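Local coordinates for uncharacterized aldehyde dehydrogenase AldY (Bacillus subtilis, PDB 4DNG), which probably oxidises aldehydes to carboxylates with NAD(+) as the electron acceptor and may help protect cells against stress from ethanol and related compounds, at residues 28-33 against 316-321; 137-142 against 471-476; 146-151 against 216-221; 269-274 against 301-306. All blocks are in the same frame, centred on the assembly; numbering follows the deposited sequence.

Contact 1: residues 28-33 against 316-321; sequences NPYDQS and YGDQTD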
# COMPACT_ATOMS: atom_id res chain seq x y z
N ASN A 28 -34.86 -14.51 -0.46
CA ASN A 28 -34.41 -15.53 0.44
C ASN A 28 -33.95 -16.65 -0.45
O ASN A 28 -34.66 -17.05 -1.35
CB ASN A 28 -35.56 -15.99 1.32
CG ASN A 28 -35.15 -17.07 2.28
OD1 ASN A 28 -34.29 -17.86 1.99
ND2 ASN A 28 -35.78 -17.10 3.43
N PRO A 29 -32.74 -17.11 -0.22
CA PRO A 29 -32.10 -18.13 -1.04
C PRO A 29 -32.78 -19.49 -1.00
O PRO A 29 -32.74 -20.20 -1.99
CB PRO A 29 -30.71 -18.21 -0.44
CG PRO A 29 -30.45 -16.85 0.04
CD PRO A 29 -31.75 -16.29 0.49
N TYR A 30 -33.32 -19.86 0.14
CA TYR A 30 -33.96 -21.15 0.29
C TYR A 30 -35.15 -21.30 -0.61
O TYR A 30 -35.29 -22.31 -1.27
CB TYR A 30 -34.42 -21.29 1.72
CG TYR A 30 -34.93 -22.65 2.12
CD1 TYR A 30 -34.07 -23.69 2.38
CD2 TYR A 30 -36.27 -22.89 2.29
CE1 TYR A 30 -34.52 -24.92 2.77
CE2 TYR A 30 -36.73 -24.12 2.67
CZ TYR A 30 -35.85 -25.13 2.91
OH TYR A 30 -36.32 -26.35 3.29
N ASP A 31 -36.01 -20.30 -0.68
CA ASP A 31 -37.21 -20.48 -1.45
C ASP A 31 -37.42 -19.49 -2.57
O ASP A 31 -38.36 -19.62 -3.32
CB ASP A 31 -38.40 -20.48 -0.53
CG ASP A 31 -38.44 -19.27 0.31
OD1 ASP A 31 -37.88 -18.28 -0.15
OD2 ASP A 31 -39.02 -19.31 1.40
N GLN A 32 -36.55 -18.50 -2.67
CA GLN A 32 -36.65 -17.52 -3.74
C GLN A 32 -37.72 -16.48 -3.49
O GLN A 32 -38.04 -15.69 -4.35
CB GLN A 32 -36.96 -18.22 -5.04
CG GLN A 32 -35.82 -18.19 -6.04
CD GLN A 32 -34.82 -19.27 -5.76
OE1 GLN A 32 -33.70 -18.99 -5.36
NE2 GLN A 32 -35.21 -20.51 -5.98
N SER A 33 -38.30 -16.51 -2.30
CA SER A 33 -39.31 -15.53 -1.88
C SER A 33 -38.71 -14.14 -1.74
O SER A 33 -37.53 -13.99 -1.41
CB SER A 33 -39.95 -15.93 -0.56
OG SER A 33 -39.00 -15.85 0.49
N TYR A 316 -29.43 -30.44 7.20
CA TYR A 316 -29.54 -29.54 6.07
C TYR A 316 -30.99 -29.08 5.85
O TYR A 316 -31.92 -29.79 6.20
CB TYR A 316 -28.94 -30.19 4.80
CG TYR A 316 -29.75 -31.33 4.21
CD1 TYR A 316 -30.85 -31.07 3.39
CD2 TYR A 316 -29.39 -32.65 4.45
CE1 TYR A 316 -31.59 -32.11 2.84
CE2 TYR A 316 -30.12 -33.70 3.90
CZ TYR A 316 -31.22 -33.42 3.10
OH TYR A 316 -31.95 -34.45 2.54
N GLY A 317 -31.17 -27.88 5.30
CA GLY A 317 -32.52 -27.42 4.96
C GLY A 317 -32.78 -25.94 5.19
O GLY A 317 -32.03 -25.09 4.72
N ASP A 318 -33.88 -25.65 5.88
CA ASP A 318 -34.27 -24.27 6.13
C ASP A 318 -33.34 -23.65 7.14
O ASP A 318 -33.20 -24.14 8.26
CB ASP A 318 -35.72 -24.18 6.62
CG ASP A 318 -36.28 -22.78 6.49
OD1 ASP A 318 -35.49 -21.82 6.33
OD2 ASP A 318 -37.53 -22.64 6.55
N GLN A 319 -32.70 -22.57 6.73
CA GLN A 319 -31.63 -21.94 7.49
C GLN A 319 -32.16 -21.06 8.63
O GLN A 319 -31.44 -20.73 9.58
CB GLN A 319 -30.86 -21.10 6.51
CG GLN A 319 -31.77 -20.77 5.33
CD GLN A 319 -31.84 -19.30 5.08
OE1 GLN A 319 -32.48 -18.84 4.14
NE2 GLN A 319 -31.16 -18.53 5.93
N THR A 320 -33.43 -20.67 8.51
CA THR A 320 -34.09 -19.94 9.58
C THR A 320 -34.41 -20.86 10.77
O THR A 320 -34.73 -20.37 11.84
CB THR A 320 -35.37 -19.27 9.09
OG1 THR A 320 -36.36 -20.28 8.84
CG2 THR A 320 -35.08 -18.46 7.80
N ASP A 321 -34.29 -22.17 10.57
CA ASP A 321 -34.41 -23.16 11.64
C ASP A 321 -33.10 -23.17 12.46
O ASP A 321 -32.03 -23.37 11.89
CB ASP A 321 -34.71 -24.53 11.02
CG ASP A 321 -34.78 -25.68 12.04
OD1 ASP A 321 -34.02 -25.73 13.03
OD2 ASP A 321 -35.60 -26.59 11.80
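The ring of Tyr30 is covered on one face by Asp318, backbone and side chain. Over that face sits Asp318 CA, 3.8 Å from the ring centroid and 26° off the normal, a CH-pi contact displaced toward the rim. On the same face the Asp318 carboxylate is stacked almost parallel to the ring, the two planes 10° apart, with Asp318 CG 4.1 Å from Tyr30 CE2. The phenol is carried there by a first torsion of -171°, which sets CG opposite the backbone N. Two flat amides meet beside it: Asn28 and Gln319 approach from opposite directions with their planes steeply inclined. Their oxygens, Asn28 OD1 and Gln319 OE1, are 3.0 Å apart and, both being acceptors, make no bond with each other. Asn28 OD1 accepts the N-H of Tyr30 at 2.9 Å; separately, Gln319 NE2 donates to Ala91 O. Asp318 OD1 receives both OG1 and N of Thr320, from one face of the carboxylate. Pro328 and Val362 also touch the Tyr30 side chain. Asn28 and Asp318 each close an Asx turn, the latter opening a type I beta turn, as two irregular loops of the aldehyde dehydrogenase fold dock.

Contact 2: residues 137-142 against 471-476; sequences NKIYRL and TKWISI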
# COMPACT_ATOMS: atom_id res chain seq x y z
N ASN A 137 10.83 18.19 15.24
CA ASN A 137 10.10 17.29 14.36
C ASN A 137 8.90 16.67 15.08
O ASN A 137 9.06 15.92 16.04
CB ASN A 137 11.01 16.18 13.83
CG ASN A 137 12.14 16.72 12.98
OD1 ASN A 137 11.93 17.54 12.09
ND2 ASN A 137 13.36 16.26 13.24
N LYS A 138 7.70 16.99 14.59
CA LYS A 138 6.45 16.52 15.18
C LYS A 138 5.64 15.71 14.19
O LYS A 138 5.46 16.10 13.03
CB LYS A 138 5.61 17.68 15.68
CG LYS A 138 6.06 18.23 17.02
CD LYS A 138 5.02 19.17 17.58
CE LYS A 138 5.14 20.54 16.95
NZ LYS A 138 4.28 21.50 17.72
N ILE A 139 5.13 14.58 14.66
CA ILE A 139 4.32 13.71 13.85
C ILE A 139 2.90 13.69 14.42
O ILE A 139 2.71 13.52 15.62
CB ILE A 139 4.92 12.29 13.76
CG1 ILE A 139 6.27 12.36 13.04
CG2 ILE A 139 3.97 11.35 13.05
CD1 ILE A 139 7.21 11.22 13.35
N TYR A 140 1.94 13.91 13.53
CA TYR A 140 0.54 13.91 13.90
C TYR A 140 -0.18 12.79 13.19
O TYR A 140 0.19 12.38 12.08
CB TYR A 140 -0.11 15.21 13.51
CG TYR A 140 0.47 16.41 14.17
CD1 TYR A 140 1.70 16.93 13.76
CD2 TYR A 140 -0.21 17.06 15.20
CE1 TYR A 140 2.24 18.04 14.37
CE2 TYR A 140 0.33 18.19 15.81
CZ TYR A 140 1.56 18.66 15.38
OH TYR A 140 2.12 19.77 15.98
N ARG A 141 -1.21 12.30 13.86
CA ARG A 141 -2.05 11.23 13.39
C ARG A 141 -3.36 11.88 13.00
O ARG A 141 -4.12 12.34 13.85
CB ARG A 141 -2.30 10.23 14.52
CG ARG A 141 -3.41 9.23 14.23
CD ARG A 141 -2.89 8.00 13.53
NE ARG A 141 -2.04 7.18 14.39
CZ ARG A 141 -0.93 6.58 13.97
NH1 ARG A 141 -0.54 6.72 12.72
NH2 ARG A 141 -0.22 5.86 14.81
N LEU A 142 -3.60 11.92 11.69
CA LEU A 142 -4.76 12.59 11.14
C LEU A 142 -5.62 11.59 10.37
O LEU A 142 -5.13 10.52 10.00
CB LEU A 142 -4.29 13.73 10.21
CG LEU A 142 -4.23 15.20 10.65
CD1 LEU A 142 -3.57 15.43 12.00
CD2 LEU A 142 -3.53 16.04 9.59
N THR A 471 -0.03 9.75 8.39
CA THR A 471 1.02 10.27 9.25
C THR A 471 1.43 11.63 8.70
O THR A 471 1.88 11.72 7.55
CB THR A 471 2.19 9.28 9.31
OG1 THR A 471 1.94 8.34 10.36
CG2 THR A 471 3.52 9.98 9.58
N LYS A 472 1.23 12.68 9.48
CA LYS A 472 1.64 14.01 9.06
C LYS A 472 2.87 14.49 9.84
O LYS A 472 2.88 14.48 11.08
CB LYS A 472 0.48 15.02 9.14
CG LYS A 472 0.85 16.48 8.87
CD LYS A 472 1.09 16.79 7.41
CE LYS A 472 1.77 18.14 7.20
NZ LYS A 472 1.43 18.80 5.91
N TRP A 473 3.88 14.93 9.10
CA TRP A 473 5.14 15.36 9.68
C TRP A 473 5.35 16.84 9.48
O TRP A 473 5.20 17.36 8.37
CB TRP A 473 6.28 14.50 9.13
CG TRP A 473 7.68 14.97 9.50
CD1 TRP A 473 8.26 14.99 10.77
CD2 TRP A 473 8.71 15.49 8.59
NE1 TRP A 473 9.54 15.48 10.71
CE2 TRP A 473 9.88 15.80 9.44
CE3 TRP A 473 8.79 15.73 7.22
CZ2 TRP A 473 11.05 16.31 8.91
CZ3 TRP A 473 9.98 16.25 6.70
CH2 TRP A 473 11.08 16.54 7.52
N ILE A 474 5.69 17.54 10.55
CA ILE A 474 5.93 18.97 10.49
C ILE A 474 7.25 19.31 11.18
O ILE A 474 7.46 18.92 12.33
CB ILE A 474 4.77 19.77 11.13
CG1 ILE A 474 3.44 19.38 10.45
CG2 ILE A 474 5.04 21.27 11.06
CD1 ILE A 474 2.21 19.83 11.19
N SER A 475 8.14 20.01 10.47
CA SER A 475 9.36 20.57 11.07
C SER A 475 9.20 22.06 11.32
O SER A 475 8.84 22.79 10.39
CB SER A 475 10.58 20.36 10.17
OG SER A 475 10.71 19.01 9.81
N ILE A 476 9.44 22.49 12.56
CA ILE A 476 9.47 23.93 12.87
C ILE A 476 10.90 24.39 13.23
O ILE A 476 11.68 23.62 13.80
CB ILE A 476 8.45 24.36 13.98
CG1 ILE A 476 9.02 24.17 15.40
CG2 ILE A 476 7.11 23.64 13.82
CD1 ILE A 476 9.66 25.40 16.01
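Lys472 O is gripped by two neighbours of the opposing strand: the N-H of Tyr140, 2.7 Å from it and nearly straight at 169°, lying in the carbonyl plane, and Ile139 CA, whose C-H comes within 3.2 Å of the same oxygen. In return Lys472 N donates to Tyr140 O at 2.8 Å, and Lys138 and Ile474 exchange a second pair of backbone bonds. These are the hydrogen-bonded pairs of an antiparallel ladder, with Ile139 opposite Trp473 as a non-hydrogen-bonded pair between them. This projecting antiparallel pair belongs to the oligomerisation region, as in other aldehyde dehydrogenases, and residues 473-476 also pair in parallel with a strand of the second subunit, making one continuous sheet of the two subunits. On the face of Ile139, the indole of Trp473 swings back over the neighbouring strand because its CG stands opposite the backbone N (chi1 172°). Its CD1 touches Ile139 CG1 at 4.0 Å, and Asn137 CB meets its NE1 edge in the ring plane at 3.5 Å. A serine in place of Trp473 would probably lose the contacts with Ile139 CG1 and Asn137 CB, and with Met432 of the second subunit. On the other face Tyr140 CE1 lies 3.6 Å from Ile474 CD1, while Glu422 of the second subunit forms a salt bridge with Lys138 NZ and a hydrogen bond with Tyr140 OH.

Contact 3: residues 146-151 against 216-221; sequences VISSIS and DGMLTN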
# COMPACT_ATOMS: atom_id res chain seq x y z
N VAL A 146 -11.80 10.16 2.67
CA VAL A 146 -13.02 9.46 2.29
C VAL A 146 -12.70 8.04 1.85
O VAL A 146 -11.87 7.85 0.97
CB VAL A 146 -13.76 10.17 1.15
CG1 VAL A 146 -14.98 9.35 0.72
CG2 VAL A 146 -14.16 11.58 1.58
N ILE A 147 -13.38 7.07 2.46
CA ILE A 147 -13.10 5.65 2.25
C ILE A 147 -14.15 5.12 1.26
O ILE A 147 -15.35 5.38 1.45
CB ILE A 147 -13.23 4.85 3.57
CG1 ILE A 147 -12.41 5.47 4.72
CG2 ILE A 147 -12.90 3.37 3.38
CD1 ILE A 147 -10.92 5.58 4.47
N SER A 148 -13.69 4.41 0.22
CA SER A 148 -14.56 3.62 -0.64
C SER A 148 -14.56 2.16 -0.20
O SER A 148 -13.53 1.47 -0.22
CB SER A 148 -14.15 3.73 -2.10
OG SER A 148 -15.25 3.44 -2.95
N SER A 149 -15.74 1.69 0.17
CA SER A 149 -15.91 0.39 0.82
C SER A 149 -16.88 -0.49 0.04
O SER A 149 -17.99 -0.05 -0.26
CB SER A 149 -16.41 0.62 2.23
OG SER A 149 -16.78 -0.58 2.84
N ILE A 150 -16.45 -1.72 -0.29
CA ILE A 150 -17.21 -2.67 -1.10
C ILE A 150 -17.20 -4.04 -0.43
O ILE A 150 -16.14 -4.57 -0.09
CB ILE A 150 -16.59 -2.84 -2.49
CG1 ILE A 150 -16.54 -1.50 -3.23
CG2 ILE A 150 -17.33 -3.91 -3.32
CD1 ILE A 150 -15.57 -1.48 -4.39
N SER A 151 -18.38 -4.62 -0.24
CA SER A 151 -18.47 -5.89 0.43
C SER A 151 -19.20 -6.93 -0.40
O SER A 151 -19.98 -6.59 -1.28
CB SER A 151 -19.03 -5.74 1.84
OG SER A 151 -20.33 -5.20 1.86
N ASP A 216 -17.21 1.20 -12.86
CA ASP A 216 -16.09 1.25 -11.93
C ASP A 216 -16.21 2.44 -10.95
O ASP A 216 -15.30 2.67 -10.14
CB ASP A 216 -14.76 1.24 -12.68
CG ASP A 216 -14.46 -0.10 -13.35
OD1 ASP A 216 -14.80 -1.15 -12.75
OD2 ASP A 216 -13.88 -0.10 -14.48
N GLY A 217 -17.33 3.17 -11.01
CA GLY A 217 -17.64 4.27 -10.08
C GLY A 217 -17.09 4.26 -8.64
O GLY A 217 -16.75 5.32 -8.11
N MET A 218 -16.98 3.09 -8.01
CA MET A 218 -16.41 3.00 -6.67
C MET A 218 -14.88 3.13 -6.70
O MET A 218 -14.24 3.32 -5.65
CB MET A 218 -16.82 1.68 -6.01
CG MET A 218 -18.32 1.54 -5.72
SD MET A 218 -18.84 2.65 -4.40
CE MET A 218 -18.02 2.02 -2.97
N LEU A 219 -14.30 3.07 -7.91
CA LEU A 219 -12.89 2.88 -8.10
C LEU A 219 -12.23 4.11 -8.68
O LEU A 219 -11.12 4.48 -8.27
CB LEU A 219 -12.66 1.69 -9.03
CG LEU A 219 -13.28 0.31 -8.75
CD1 LEU A 219 -12.68 -0.77 -9.67
CD2 LEU A 219 -13.13 -0.11 -7.29
N THR A 220 -12.92 4.75 -9.61
CA THR A 220 -12.37 5.80 -10.47
C THR A 220 -12.52 7.21 -9.90
O THR A 220 -11.82 8.15 -10.29
CB THR A 220 -13.12 5.81 -11.82
OG1 THR A 220 -12.90 4.56 -12.49
CG2 THR A 220 -12.59 6.91 -12.70
N ASN A 221 -13.49 7.38 -9.01
CA ASN A 221 -13.76 8.68 -8.49
C ASN A 221 -12.47 9.16 -7.85
O ASN A 221 -11.85 8.42 -7.07
CB ASN A 221 -14.93 8.64 -7.49
CG ASN A 221 -15.43 10.02 -7.13
OD1 ASN A 221 -14.67 10.84 -6.63
ND2 ASN A 221 -16.70 10.29 -7.39
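Ser148 and Ile150, two residues apart on the strand and turned to the same side, meet Met218 on the short helical turn around 217-220. The strand belongs to the parallel part of the Rossmann-like NAD(+)-binding domain, flanked by strands 173-177 and 226-231, and the turn packs on the face of the sheet. Met218 and Ile150 pass antiparallel alongside one another, Ile150 CD1 reaching Met218 CB at 3.8 Å while the methionine reaches in toward the strand. Two bends, with chi2 and chi3 at -69° and -67°, fold its chain so that CE ends close to Ser149 O, 3.4 Å away. Ile150 meets Leu219 differently, at about a right angle, and the same CD1 lies 4.0 Å from Leu219 CD2. Leu219 is in turn near Val235, which probably binds NAD(+), as in relatives, their side chains about 6 Å apart. The single polar link comes from Ser148, whose hydroxyl donates to Met218 O; Phe50 of helix 43-60 packs on the same serine. An alanine at Ser148 would remove this donor and is likely to leave the buried carbonyl of Met218 without its mate across the contact, the turn less firmly tied to the strand. The bond lies in the carbonyl plane, on a lone pair, with Ser148 OG 2.9 Å from Met218 O.

Contact 4: residues 269-274 against 301-306; sequences DRAVDA and DEFVEK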
# COMPACT_ATOMS: atom_id res chain seq x y z
N ASP A 269 -9.13 -36.12 16.91
CA ASP A 269 -10.48 -35.76 17.32
C ASP A 269 -10.71 -34.24 17.40
O ASP A 269 -11.72 -33.73 16.90
CB ASP A 269 -10.82 -36.43 18.65
CG ASP A 269 -12.22 -37.00 18.66
OD1 ASP A 269 -12.35 -38.22 18.45
OD2 ASP A 269 -13.18 -36.22 18.85
N ARG A 270 -9.78 -33.53 18.02
CA ARG A 270 -9.78 -32.07 18.00
C ARG A 270 -9.79 -31.55 16.55
O ARG A 270 -10.58 -30.66 16.23
CB ARG A 270 -8.55 -31.56 18.76
CG ARG A 270 -8.61 -30.12 19.25
CD ARG A 270 -7.60 -29.92 20.38
NE ARG A 270 -7.22 -28.52 20.59
CZ ARG A 270 -7.44 -27.82 21.71
NH1 ARG A 270 -7.04 -26.56 21.78
NH2 ARG A 270 -8.03 -28.38 22.76
N ALA A 271 -8.96 -32.16 15.69
CA ALA A 271 -8.76 -31.72 14.29
C ALA A 271 -9.96 -31.98 13.38
O ALA A 271 -10.33 -31.12 12.58
CB ALA A 271 -7.51 -32.37 13.68
N VAL A 272 -10.57 -33.15 13.50
CA VAL A 272 -11.83 -33.41 12.81
C VAL A 272 -12.86 -32.36 13.22
O VAL A 272 -13.44 -31.69 12.37
CB VAL A 272 -12.37 -34.81 13.12
CG1 VAL A 272 -13.69 -35.05 12.39
CG2 VAL A 272 -11.33 -35.88 12.77
N ASP A 273 -13.07 -32.22 14.53
CA ASP A 273 -14.01 -31.24 15.09
C ASP A 273 -13.78 -29.83 14.58
O ASP A 273 -14.69 -29.20 14.04
CB ASP A 273 -13.97 -31.25 16.63
CG ASP A 273 -14.81 -32.37 17.24
OD1 ASP A 273 -15.88 -32.69 16.69
OD2 ASP A 273 -14.39 -32.91 18.28
N ALA A 274 -12.55 -29.33 14.75
CA ALA A 274 -12.20 -27.99 14.29
C ALA A 274 -12.37 -27.82 12.78
O ALA A 274 -12.66 -26.72 12.32
CB ALA A 274 -10.79 -27.63 14.73
N ASP A 301 -6.20 -42.13 7.54
CA ASP A 301 -7.37 -43.01 7.49
C ASP A 301 -8.30 -42.81 8.68
O ASP A 301 -9.53 -42.84 8.52
CB ASP A 301 -6.94 -44.47 7.32
CG ASP A 301 -6.05 -44.68 6.10
OD1 ASP A 301 -6.54 -45.14 5.05
OD2 ASP A 301 -4.85 -44.36 6.18
N GLU A 302 -7.72 -42.56 9.85
CA GLU A 302 -8.49 -42.21 11.05
C GLU A 302 -9.25 -40.89 10.89
O GLU A 302 -10.43 -40.81 11.27
CB GLU A 302 -7.57 -42.15 12.28
CG GLU A 302 -8.21 -41.58 13.54
CD GLU A 302 -7.31 -41.68 14.78
OE1 GLU A 302 -6.20 -42.25 14.70
OE2 GLU A 302 -7.72 -41.18 15.85
N PHE A 303 -8.59 -39.88 10.33
CA PHE A 303 -9.23 -38.58 10.10
C PHE A 303 -10.38 -38.68 9.11
O PHE A 303 -11.43 -38.07 9.34
CB PHE A 303 -8.22 -37.52 9.61
CG PHE A 303 -8.81 -36.13 9.44
CD1 PHE A 303 -9.53 -35.79 8.29
CD2 PHE A 303 -8.64 -35.16 10.44
CE1 PHE A 303 -10.07 -34.51 8.14
CE2 PHE A 303 -9.17 -33.89 10.30
CZ PHE A 303 -9.89 -33.56 9.15
N VAL A 304 -10.19 -39.43 8.01
CA VAL A 304 -11.21 -39.53 6.97
C VAL A 304 -12.48 -40.13 7.54
O VAL A 304 -13.53 -39.50 7.49
CB VAL A 304 -10.76 -40.34 5.74
CG1 VAL A 304 -11.96 -40.66 4.86
CG2 VAL A 304 -9.73 -39.56 4.94
N GLU A 305 -12.36 -41.33 8.11
CA GLU A 305 -13.50 -42.03 8.71
C GLU A 305 -14.31 -41.12 9.64
O GLU A 305 -15.52 -40.99 9.49
CB GLU A 305 -13.04 -43.28 9.45
CG GLU A 305 -12.82 -44.49 8.55
CD GLU A 305 -14.09 -45.30 8.29
OE1 GLU A 305 -15.18 -44.70 8.12
OE2 GLU A 305 -14.00 -46.55 8.25
N LYS A 306 -13.61 -40.49 10.58
CA LYS A 306 -14.24 -39.60 11.55
C LYS A 306 -14.87 -38.37 10.91
O LYS A 306 -16.01 -38.01 11.24
CB LYS A 306 -13.23 -39.18 12.63
CG LYS A 306 -13.24 -40.10 13.83
CD LYS A 306 -11.92 -40.08 14.57
CE LYS A 306 -11.64 -41.47 15.11
NZ LYS A 306 -10.35 -41.50 15.85
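Phe303 and Val272 form the close-packed half of this contact. Their side chains, oppositely directed, lie flank to flank, Val272 CG2 reaching Phe303 CD2 at 3.6 Å, while Phe303 CE2 comes equally near the backbone, 3.6 Å from Val272 N. The ring extends inward because its CG is set opposite the backbone N (chi1 -176°), and Ala271 CB adds a lighter touch at 4.1 Å from Phe303 CE2. Val262, Ile293 and Val295 of the sheet also touch the Phe303 side chain. The two helices run in broadly the same direction, their segment axes 43° apart and 9.8 Å at closest approach. Helix 268-281 makes the crossover of a beta-alpha-beta unit between the parallel strands 258-262 and 290-296, and helix 297-313 follows the second of these, so both belong to the alpha/beta layering of the catalytic domain. Toward solvent the packing thins. Val272 CG2 lies 3.8 Å from Lys306 CB, the aliphatic root of a side chain roughly perpendicular to the valine. Beyond that, the lysine turns its charge to its own helix: NZ binds Glu302 OE2 at 2.6 Å in a salt bridge one turn apart, on the anti side of the carboxylate. Asp269 stands off, its OD1 4.6 Å from Lys306 NZ, whose positive charge probably offsets the repulsion between the Asp269 and Glu302 carboxylates.

Overall arrangement
From the N terminus the chain first enters contact 1 at 28-33, a loop closed only at 316-321, which brings the N-terminal strands against the loop after helix 297-313. Before that closure it passes 137-142, the start of contact 2, whose partner 471-476 lies near the C terminus; the two loops therefore cross, at opposite sides of the chain's centre. Strand 135-150 continues from contact 2 into contact 3, which closes at 216-221 within the NAD(+)-binding domain, while 269-274 and 301-306 close contact 4 in the catalytic domain. Contacts 3 and 4 follow in series, and both nest inside the loops of contacts 1 and 2.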